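Local coordinates for protein CocE/NonD family hydrolase (PDB 3III) that probably hydrolyses ester or amide bonds, as a CocE/NonD-family member of the alpha/beta-hydrolase fold related to X-Pro dipeptidyl-peptidases, at residues 317-322 with 326-331; 460-465 with 486-491; 268-273 with 297-302. All coordinates share one frame; numbering follows the deposited sequence. Where two conformers were deposited one is given.

Contact 1 of 3, residues 317-322 with 326-331; sequences DFYLKE and DWKDTP
Trp327 meets Phe318 through methylene groups: the two CB atoms lie 3.8 Å apart. CD1 is the indole atom of Trp327 that reaches Tyr319 CE2, 4.0 Å away, and with the rings at 73° the pair is neither a stack nor edge-to-face. Trp327 also touches Arg311 and Ser314 of helix 306-319 and meets Trp291 edge-to-face. Next along the chain, Lys328 lays its aliphatic part over the Phe318 ring as a CH-pi contact, CG standing 4.2 Å from the ring centroid and 28° off its normal. The approach is tightest where Lys328 CD lies 3.5 Å from Phe318 CZ. The lysine chain bends about CG-CD (chi3 58°), and the amino group goes on to a salt bridge with Glu289. Thr330 then closes the short 3-10 segment 327-329, its OG1 donating to Trp327 O over 2.6 Å in the carbonyl plane; the same oxygen accepts from Thr330 N. No hydrogen bond joins the two segments, so the contact is apolar. It packs the loop after helix 306-319 back on the helix's last turn, in the beta-alpha-beta crossover from strand 290-295 to the parallel strand 333-338 of the alpha/beta-hydrolase sheet.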
loop_
_atom_site.group_PDB
_atom_site.type_symbol
_atom_site.label_atom_id
_atom_site.label_comp_id
_atom_site.label_asym_id
_atom_site.label_seq_id
_atom_site.Cartn_x
_atom_site.Cartn_y
_atom_site.Cartn_z
ATOM N N ASP A 317 -4.319 -12.835 19.635
ATOM C CA ASP A 317 -4.551 -13.532 20.887
ATOM C C ASP A 317 -5.512 -12.688 21.729
ATOM O O ASP A 317 -6.416 -13.231 22.420
ATOM C CB ASP A 317 -3.261 -13.719 21.697
ATOM C CG ASP A 317 -2.324 -14.779 21.144
ATOM O OD1 ASP A 317 -2.705 -15.603 20.271
ATOM O OD2 ASP A 317 -1.198 -14.781 21.660
ATOM N N PHE A 318 -5.357 -11.357 21.666
ATOM C CA PHE A 318 -6.316 -10.496 22.409
ATOM C C PHE A 318 -7.717 -10.580 21.808
ATOM O O PHE A 318 -8.682 -10.754 22.538
ATOM C CB PHE A 318 -5.830 -9.052 22.435
ATOM C CG PHE A 318 -6.591 -8.162 23.361
ATOM C CD1 PHE A 318 -6.193 -8.016 24.671
ATOM C CD2 PHE A 318 -7.699 -7.452 22.915
ATOM C CE1 PHE A 318 -6.920 -7.176 25.588
ATOM C CE2 PHE A 318 -8.402 -6.587 23.806
ATOM C CZ PHE A 318 -7.993 -6.459 25.126
ATOM N N TYR A 319 -7.842 -10.398 20.487
ATOM C CA TYR A 319 -9.164 -10.252 19.852
ATOM C C TYR A 319 -9.830 -11.567 19.458
ATOM O O TYR A 319 -11.054 -11.637 19.504
ATOM C CB TYR A 319 -9.164 -9.220 18.669
ATOM C CG TYR A 319 -9.008 -7.825 19.179
ATOM C CD1 TYR A 319 -10.022 -7.207 19.894
ATOM C CD2 TYR A 319 -7.796 -7.174 19.072
ATOM C CE1 TYR A 319 -9.854 -5.967 20.432
ATOM C CE2 TYR A 319 -7.614 -5.935 19.600
ATOM C CZ TYR A 319 -8.643 -5.325 20.293
ATOM O OH TYR A 319 -8.453 -4.099 20.898
ATOM N N LEU A 320 -9.059 -12.571 19.028
ATOM C CA LEU A 320 -9.639 -13.816 18.580
ATOM C C LEU A 320 -9.641 -14.885 19.674
ATOM O O LEU A 320 -10.557 -15.697 19.710
ATOM C CB LEU A 320 -8.918 -14.348 17.355
ATOM C CG LEU A 320 -8.813 -13.399 16.163
ATOM C CD1 LEU A 320 -8.123 -14.125 14.905
ATOM C CD2 LEU A 320 -10.220 -12.885 15.740
ATOM N N LYS A 321 -8.620 -14.906 20.545
ATOM C CA LYS A 321 -8.613 -15.860 21.662
ATOM C C LYS A 321 -9.241 -15.239 22.900
ATOM O O LYS A 321 -9.521 -15.953 23.862
ATOM C CB LYS A 321 -7.192 -16.353 22.004
ATOM C CG LYS A 321 -6.609 -17.260 20.929
ATOM C CD LYS A 321 -5.324 -17.898 21.337
ATOM C CE LYS A 321 -4.874 -18.948 20.310
ATOM N NZ LYS A 321 -3.627 -19.638 20.716
ATOM N N GLU A 322 -9.474 -13.923 22.881
ATOM C CA GLU A 322 -9.995 -13.220 24.048
ATOM C C GLU A 322 -9.139 -13.378 25.293
ATOM O O GLU A 322 -9.618 -13.524 26.398
ATOM C CB GLU A 322 -11.466 -13.586 24.298
ATOM C CG GLU A 322 -12.286 -13.348 23.039
ATOM C CD GLU A 322 -13.777 -13.569 23.165
ATOM O OE1 GLU A 322 -14.332 -13.445 24.255
ATOM O OE2 GLU A 322 -14.423 -13.785 22.148
ATOM N N ASP A 326 -1.341 -8.025 27.156
ATOM C CA ASP A 326 -1.221 -6.572 27.353
ATOM C C ASP A 326 -1.278 -5.828 26.022
ATOM O O ASP A 326 -0.660 -4.767 25.867
ATOM C CB ASP A 326 0.054 -6.320 28.118
ATOM C CG ASP A 326 0.058 -7.069 29.409
ATOM O OD1 ASP A 326 -0.793 -6.756 30.280
ATOM O OD2 ASP A 326 0.798 -8.048 29.535
ATOM N N TRP A 327 -2.043 -6.370 25.075
ATOM C CA TRP A 327 -2.032 -5.775 23.695
ATOM C C TRP A 327 -2.326 -4.280 23.702
ATOM O O TRP A 327 -1.685 -3.492 22.985
ATOM C CB TRP A 327 -3.031 -6.454 22.718
ATOM C CG TRP A 327 -3.129 -5.658 21.509
ATOM C CD1 TRP A 327 -4.111 -4.798 21.203
ATOM C CD2 TRP A 327 -2.146 -5.533 20.496
ATOM N NE1 TRP A 327 -3.813 -4.132 20.041
ATOM C CE2 TRP A 327 -2.617 -4.588 19.572
ATOM C CE3 TRP A 327 -0.931 -6.169 20.245
ATOM C CZ2 TRP A 327 -1.915 -4.228 18.470
ATOM C CZ3 TRP A 327 -0.223 -5.806 19.137
ATOM C CH2 TRP A 327 -0.734 -4.863 18.231
ATOM N N LYS A 328 -3.324 -3.884 24.482
ATOM C CA LYS A 328 -3.774 -2.523 24.454
ATOM C C LYS A 328 -2.792 -1.536 25.080
ATOM O O LYS A 328 -3.024 -0.345 25.029
ATOM C CB LYS A 328 -5.166 -2.431 25.116
ATOM C CG LYS A 328 -6.211 -3.305 24.312
ATOM C CD LYS A 328 -7.668 -2.993 24.593
ATOM C CE LYS A 328 -7.988 -1.556 24.310
ATOM N NZ LYS A 328 -9.450 -1.255 24.287
ATOM N N ASP A 329 -1.694 -2.017 25.660
ATOM C CA ASP A 329 -0.592 -1.124 26.032
ATOM C C ASP A 329 0.130 -0.551 24.794
ATOM O O ASP A 329 0.893 0.399 24.907
ATOM C CB ASP A 329 0.496 -1.873 26.855
ATOM C CG ASP A 329 0.076 -2.252 28.268
ATOM O OD1 ASP A 329 -1.002 -1.845 28.734
ATOM O OD2 ASP A 329 0.888 -2.974 28.899
ATOM N N THR A 330 -0.035 -1.178 23.639
ATOM C CA THR A 330 0.643 -0.773 22.437
ATOM C C THR A 330 0.268 0.662 22.080
ATOM O O THR A 330 -0.932 0.991 21.978
ATOM C CB THR A 330 0.280 -1.730 21.238
ATOM O OG1 THR A 330 0.506 -3.104 21.615
ATOM C CG2 THR A 330 1.085 -1.399 19.957
ATOM N N PRO A 331 1.279 1.520 21.840
ATOM C CA PRO A 331 0.998 2.861 21.360
ATOM C C PRO A 331 0.208 2.817 20.046
ATOM O O PRO A 331 0.443 1.924 19.209
ATOM C CB PRO A 331 2.388 3.464 21.127
ATOM C CG PRO A 331 3.329 2.677 21.903
ATOM C CD PRO A 331 2.729 1.258 21.985
#

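Contact 2 of 3, residues 460-465 with 486-491; sequences SHRELD and QDEIVP
Arg462 lies across Val490 in a water-bridged contact at the margin of the C-terminal beta domain, whose two antiparallel sheets fit the jelly-roll sandwich known for this family. Segment 460-465 belongs to the long connection that leaves strand 447-458 of one sheet, and segment 486-491 leads into strand 490-503 of the other. Their contact therefore joins that connection to the start of the strand to which it leads.

The apolar part is a guanidinium face over a branched side chain: Val490 CB is 3.6 Å from Arg462 NE, and Val490 CG2 stands 3.7 Å above the guanidinium plane, toward its rim. Arg462 CD extends the contact, 3.8 Å from Val490 CG2. The two side chains meet at about a right angle. CG of Arg462 sits between the backbone N and the carbonyl carbon (chi1 67°), and from there the chain runs extended to NE, which carries the head group across to the strand.

The polar part needs no direct bond between the segments. Glu488 OE2, 4.2 Å from Arg462 NH2, lies well out of the guanidinium plane, so the opposite charges can attract but no N-H aims at it; the two planes are 90° apart. The other carboxylate oxygen, OE1, accepts from Ser485 N. Arg462 NH1 binds the carbonyl oxygens of Leu482 and Val459, so all three guanidinium nitrogens have partners and the head group is fixed in rotation. Two waters lie in its plane at the edge: one takes a bond from NH2 and donates to Glu488 OE2, while the other accepts from Arg462 NE over 2.8 Å and donates to Pro491 O over 2.9 Å.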
loop_
_atom_site.group_PDB
_atom_site.type_symbol
_atom_site.label_atom_id
_atom_site.label_comp_id
_atom_site.label_asym_id
_atom_site.label_seq_id
_atom_site.Cartn_x
_atom_site.Cartn_y
_atom_site.Cartn_z
ATOM N N SER A 460 -4.882 19.724 -15.332
ATOM C CA SER A 460 -6.331 19.817 -15.607
ATOM C C SER A 460 -7.192 19.170 -14.477
ATOM O O SER A 460 -8.371 19.480 -14.337
ATOM C CB SER A 460 -6.699 19.210 -16.957
ATOM O OG SER A 460 -6.496 17.829 -16.936
ATOM N N HIS A 461 -6.564 18.359 -13.633
ATOM C CA HIS A 461 -7.235 17.743 -12.474
ATOM C C HIS A 461 -6.987 18.447 -11.147
ATOM O O HIS A 461 -7.247 17.885 -10.064
ATOM C CB HIS A 461 -6.742 16.302 -12.363
ATOM C CG HIS A 461 -7.242 15.416 -13.458
ATOM N ND1 HIS A 461 -7.772 14.154 -13.227
ATOM C CD2 HIS A 461 -7.323 15.622 -14.791
ATOM C CE1 HIS A 461 -8.125 13.615 -14.380
ATOM N NE2 HIS A 461 -7.872 14.487 -15.347
ATOM N N ARG A 462 -6.468 19.659 -11.198
ATOM C CA ARG A 462 -6.043 20.365 -9.968
ATOM C C ARG A 462 -7.132 20.773 -8.962
ATOM O O ARG A 462 -6.820 21.218 -7.839
ATOM C CB ARG A 462 -5.302 21.662 -10.357
ATOM C CG ARG A 462 -6.190 22.688 -11.025
ATOM C CD ARG A 462 -5.340 23.850 -11.618
ATOM N NE ARG A 462 -6.163 24.822 -12.366
ATOM C CZ ARG A 462 -6.616 24.662 -13.611
ATOM N NH1 ARG A 462 -6.345 23.575 -14.328
ATOM N NH2 ARG A 462 -7.347 25.605 -14.143
ATOM N N GLU A 463 -8.382 20.762 -9.364
ATOM C CA GLU A 463 -9.411 21.376 -8.515
ATOM C C GLU A 463 -9.539 20.597 -7.196
ATOM O O GLU A 463 -9.737 19.373 -7.186
ATOM C CB GLU A 463 -10.792 21.378 -9.210
ATOM C CG GLU A 463 -11.906 22.066 -8.317
ATOM C CD GLU A 463 -13.342 21.934 -8.860
ATOM O OE1 GLU A 463 -13.614 21.041 -9.686
ATOM O OE2 GLU A 463 -14.223 22.686 -8.399
ATOM N N LEU A 464 -9.393 21.315 -6.091
ATOM C CA LEU A 464 -9.354 20.724 -4.756
ATOM C C LEU A 464 -10.751 20.464 -4.186
ATOM O O LEU A 464 -11.661 21.222 -4.414
ATOM C CB LEU A 464 -8.578 21.699 -3.824
ATOM C CG LEU A 464 -7.081 21.891 -4.041
ATOM C CD1 LEU A 464 -6.514 23.040 -3.190
ATOM C CD2 LEU A 464 -6.324 20.533 -3.764
ATOM N N ASP A 465 -10.913 19.344 -3.488
ATOM C CA ASP A 465 -12.032 19.099 -2.583
ATOM C C ASP A 465 -11.704 19.873 -1.326
ATOM O O ASP A 465 -10.821 19.498 -0.524
ATOM C CB ASP A 465 -12.148 17.607 -2.246
ATOM C CG ASP A 465 -13.382 17.280 -1.470
ATOM O OD1 ASP A 465 -13.688 18.036 -0.532
ATOM O OD2 ASP A 465 -14.061 16.254 -1.803
ATOM N N GLN A 486 -3.036 29.114 -23.431
ATOM C CA GLN A 486 -1.641 29.559 -23.497
ATOM C C GLN A 486 -1.346 30.593 -22.428
ATOM O O GLN A 486 -2.057 31.602 -22.287
ATOM C CB GLN A 486 -1.273 30.135 -24.868
ATOM C CG GLN A 486 -1.212 29.065 -25.916
ATOM C CD GLN A 486 -0.694 29.555 -27.218
ATOM O OE1 GLN A 486 0.151 30.466 -27.283
ATOM N NE2 GLN A 486 -1.220 28.988 -28.291
ATOM N N ASP A 487 -0.303 30.295 -21.655
ATOM C CA ASP A 487 0.180 31.176 -20.594
ATOM C C ASP A 487 -0.819 31.467 -19.455
ATOM O O ASP A 487 -0.574 32.369 -18.645
ATOM C CB ASP A 487 0.739 32.458 -21.212
ATOM C CG ASP A 487 1.956 32.176 -22.082
ATOM O OD1 ASP A 487 2.721 31.236 -21.754
ATOM O OD2 ASP A 487 2.129 32.838 -23.117
ATOM N N GLU A 488 -1.916 30.698 -19.380
ATOM C CA GLU A 488 -2.752 30.712 -18.193
ATOM C C GLU A 488 -1.928 30.172 -17.032
ATOM O O GLU A 488 -1.542 29.017 -17.046
ATOM C CB GLU A 488 -3.970 29.846 -18.391
ATOM C CG GLU A 488 -5.028 29.985 -17.342
ATOM C CD GLU A 488 -6.161 29.031 -17.606
ATOM O OE1 GLU A 488 -6.265 28.453 -18.718
ATOM O OE2 GLU A 488 -6.963 28.860 -16.690
ATOM N N ILE A 489 -1.660 31.038 -16.058
ATOM C CA ILE A 489 -0.966 30.693 -14.849
ATOM C C ILE A 489 -1.945 30.233 -13.757
ATOM O O ILE A 489 -2.830 31.014 -13.344
ATOM C CB ILE A 489 -0.200 31.923 -14.315
ATOM C CG1 ILE A 489 0.818 32.393 -15.358
ATOM C CG2 ILE A 489 0.494 31.623 -13.025
ATOM C CD1 ILE A 489 1.437 33.776 -15.038
ATOM N N VAL A 490 -1.788 28.993 -13.273
ATOM C CA VAL A 490 -2.747 28.434 -12.289
ATOM C C VAL A 490 -2.034 27.896 -11.041
ATOM O O VAL A 490 -0.827 27.489 -11.122
ATOM C CB VAL A 490 -3.628 27.365 -12.934
ATOM C CG1 VAL A 490 -4.382 27.943 -14.189
ATOM C CG2 VAL A 490 -2.796 26.163 -13.307
ATOM N N PRO A 491 -2.716 27.945 -9.869
ATOM C CA PRO A 491 -2.159 27.381 -8.643
ATOM C C PRO A 491 -2.507 25.916 -8.541
ATOM O O PRO A 491 -3.659 25.563 -8.829
ATOM C CB PRO A 491 -2.892 28.157 -7.537
ATOM C CG PRO A 491 -4.184 28.525 -8.176
ATOM C CD PRO A 491 -3.907 28.770 -9.585
HETATM O O HOH W 1 -8.278 26.272 -16.827
HETATM O O HOH W 2 -6.265 26.242 -9.996
#

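Contact 3 of 3, residues 268-273 with 297-302; sequences WSTQGL and RKEWES
Ser269 and Arg297 bring the two backbones nearest, their CA atoms 6.3 Å apart, where the loop holding the type II turn Thr270-Leu273 faces the residues just before helix 299-304. The link between the segments is one hydrogen bond: Ser269 OG donates to Arg297 O over 2.7 Å. The hydroxyl meets the carbonyl at a C=O...donor angle of 129°, tilted 25° from its plane. It reaches that oxygen because it stands beside its own backbone N, opposite the carbonyl carbon (chi1 -42°). The Arg297 side chain takes no part in this bond; its guanidinium forms a salt bridge with Glu336. Thr270 CG2 comes to 4.4 Å from Glu299 OE1, a loose contact, while Thr270 OG1 is bonded to Glu193.

Each segment is also braced internally. Gln271 NE2 donates to Trp268 O over 3.0 Å, nearly in its own amide plane, and Leu273 N closes the turn on Thr270 O. Lys298 takes the N-cap position, and Ser302 OG returns to Lys298 O at 2.7 Å, an oxygen that accepts from Ser302 N as well. With two donors on it, this carbonyl ties residues 298 and 302 together.

Glu299 also touches Glu193 and Ser169. Ser169 sits between strand 162-168 and helix 170-179, where this fold places its nucleophile, and is probably the nucleophile here. A bound palmitic acid touches Trp300, consistent with a nearby substrate pocket. Glu299 and Trp300 pack on Val168 of strand 162-168, and the two segments follow the neighbouring parallel strands 262-267 and 290-295, which helix 275-284 joins as a beta-alpha-beta crossover.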
loop_
_atom_site.group_PDB
_atom_site.type_symbol
_atom_site.label_atom_id
_atom_site.label_comp_id
_atom_site.label_asym_id
_atom_site.label_seq_id
_atom_site.Cartn_x
_atom_site.Cartn_y
_atom_site.Cartn_z
ATOM N N TRP A 268 6.627 3.528 4.304
ATOM C CA TRP A 268 7.195 4.597 3.512
ATOM C C TRP A 268 7.706 4.090 2.130
ATOM O O TRP A 268 7.922 4.898 1.233
ATOM C CB TRP A 268 8.365 5.236 4.244
ATOM C CG TRP A 268 8.165 5.549 5.670
ATOM C CD1 TRP A 268 9.006 5.229 6.684
ATOM C CD2 TRP A 268 7.114 6.350 6.250
ATOM N NE1 TRP A 268 8.552 5.774 7.863
ATOM C CE2 TRP A 268 7.387 6.456 7.628
ATOM C CE3 TRP A 268 5.970 6.972 5.739
ATOM C CZ2 TRP A 268 6.582 7.189 8.500
ATOM C CZ3 TRP A 268 5.155 7.711 6.614
ATOM C CH2 TRP A 268 5.486 7.816 7.982
ATOM N N SER A 269 7.937 2.797 1.988
ATOM C CA SER A 269 8.596 2.201 0.807
ATOM C C SER A 269 7.632 1.790 -0.378
ATOM O O SER A 269 8.082 1.208 -1.388
ATOM C CB SER A 269 9.305 0.938 1.246
ATOM O OG SER A 269 9.986 1.092 2.513
ATOM N N THR A 270 6.347 2.085 -0.221
ATOM C CA THR A 270 5.316 1.611 -1.167
ATOM C C THR A 270 4.495 2.803 -1.738
ATOM O O THR A 270 3.296 2.692 -2.104
ATOM C CB THR A 270 4.459 0.548 -0.495
ATOM O OG1 THR A 270 3.691 1.147 0.555
ATOM C CG2 THR A 270 5.321 -0.566 0.108
ATOM N N GLN A 271 5.159 3.952 -1.837
ATOM C CA GLN A 271 4.515 5.172 -2.391
ATOM C C GLN A 271 4.286 4.921 -3.852
ATOM O O GLN A 271 5.229 4.545 -4.581
ATOM C CB GLN A 271 5.377 6.406 -2.159
ATOM C CG GLN A 271 5.594 6.758 -0.706
ATOM C CD GLN A 271 6.565 7.947 -0.547
ATOM O OE1 GLN A 271 6.420 8.975 -1.216
ATOM N NE2 GLN A 271 7.612 7.755 0.238
ATOM N N GLY A 272 3.033 5.028 -4.272
ATOM C CA GLY A 272 2.617 4.698 -5.626
ATOM C C GLY A 272 1.776 3.460 -5.744
ATOM O O GLY A 272 1.205 3.171 -6.810
ATOM N N LEU A 273 1.691 2.688 -4.659
ATOM C CA LEU A 273 0.745 1.572 -4.612
ATOM C C LEU A 273 -0.004 1.619 -3.262
ATOM O O LEU A 273 -0.993 2.333 -3.171
ATOM C CB LEU A 273 1.438 0.230 -4.849
ATOM C CG LEU A 273 0.477 -0.961 -5.040
ATOM C CD1 LEU A 273 -0.470 -0.739 -6.231
ATOM C CD2 LEU A 273 1.298 -2.257 -5.201
ATOM N N ARG A 297 11.124 -0.250 5.294
ATOM C CA ARG A 297 11.817 -1.458 4.836
ATOM C C ARG A 297 10.987 -2.155 3.741
ATOM O O ARG A 297 10.099 -1.544 3.146
ATOM C CB ARG A 297 12.032 -2.376 6.045
ATOM C CG ARG A 297 12.604 -1.653 7.342
ATOM C CD ARG A 297 13.945 -1.117 7.060
ATOM N NE ARG A 297 14.419 -0.241 8.141
ATOM C CZ ARG A 297 15.229 -0.584 9.133
ATOM N NH1 ARG A 297 15.656 -1.834 9.273
ATOM N NH2 ARG A 297 15.564 0.356 10.033
ATOM N N LYS A 298 11.299 -3.419 3.446
ATOM C CA LYS A 298 10.673 -4.121 2.343
ATOM C C LYS A 298 9.342 -4.803 2.774
ATOM O O LYS A 298 9.166 -5.186 3.929
ATOM C CB LYS A 298 11.695 -5.124 1.750
ATOM C CG LYS A 298 12.805 -4.520 0.947
ATOM C CD LYS A 298 14.017 -5.477 0.795
ATOM C CE LYS A 298 15.218 -4.837 0.159
ATOM N NZ LYS A 298 15.076 -4.278 -1.238
ATOM N N GLU A 299 8.438 -4.970 1.830
ATOM C CA GLU A 299 7.021 -5.306 2.087
ATOM C C GLU A 299 6.757 -6.684 2.677
ATOM O O GLU A 299 6.352 -6.791 3.857
ATOM C CB GLU A 299 6.215 -5.090 0.799
ATOM C CG GLU A 299 4.730 -5.461 0.778
ATOM C CD GLU A 299 4.120 -5.269 -0.604
ATOM O OE1 GLU A 299 4.809 -4.674 -1.464
ATOM O OE2 GLU A 299 2.991 -5.709 -0.894
ATOM N N TRP A 300 6.966 -7.722 1.875
ATOM C CA TRP A 300 6.733 -9.100 2.328
ATOM C C TRP A 300 7.797 -9.492 3.361
ATOM O O TRP A 300 7.511 -10.233 4.303
ATOM C CB TRP A 300 6.712 -10.102 1.163
ATOM C CG TRP A 300 5.560 -9.886 0.224
ATOM C CD1 TRP A 300 4.254 -10.279 0.407
ATOM C CD2 TRP A 300 5.591 -9.194 -1.023
ATOM N NE1 TRP A 300 3.484 -9.877 -0.653
ATOM C CE2 TRP A 300 4.271 -9.186 -1.532
ATOM C CE3 TRP A 300 6.611 -8.562 -1.755
ATOM C CZ2 TRP A 300 3.941 -8.626 -2.756
ATOM C CZ3 TRP A 300 6.297 -7.980 -2.957
ATOM C CH2 TRP A 300 4.956 -7.992 -3.449
ATOM N N GLU A 301 9.024 -9.004 3.211
ATOM C CA GLU A 301 10.050 -9.251 4.224
ATOM C C GLU A 301 9.601 -8.820 5.647
ATOM O O GLU A 301 9.727 -9.574 6.625
ATOM C CB GLU A 301 11.351 -8.587 3.811
ATOM C CG GLU A 301 12.456 -8.617 4.933
ATOM C CD GLU A 301 13.648 -7.802 4.500
ATOM O OE1 GLU A 301 14.378 -8.270 3.548
ATOM O OE2 GLU A 301 13.856 -6.726 5.086
ATOM N N SER A 302 9.007 -7.637 5.760
ATOM C CA SER A 302 8.615 -7.144 7.032
ATOM C C SER A 302 7.377 -7.921 7.586
ATOM O O SER A 302 7.303 -8.145 8.798
ATOM C CB SER A 302 8.326 -5.652 7.015
ATOM O OG SER A 302 9.435 -4.842 6.613
#

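How the contacts relate
Along the chain the order is contact 3, contact 1, contact 2, each closing before the next opens. Contacts 3 and 1 both border the mixed sheet of the hydrolase domain: helix 299-304 of contact 3 is followed directly by helix 306-319 of contact 1, and the centres of the two contacts are about 25 Å apart. Contact 2 belongs to the C-terminal beta domain, its centre about 48 Å from that of contact 1, across the chain's centre, and about 32 Å from that of contact 3. Contact 3 is the most central, and Trp268 and Gln271 there touch strand 490-503, which segment 486-491 of contact 2 enters, so the beta domain packs against the hydrolase domain through this strand.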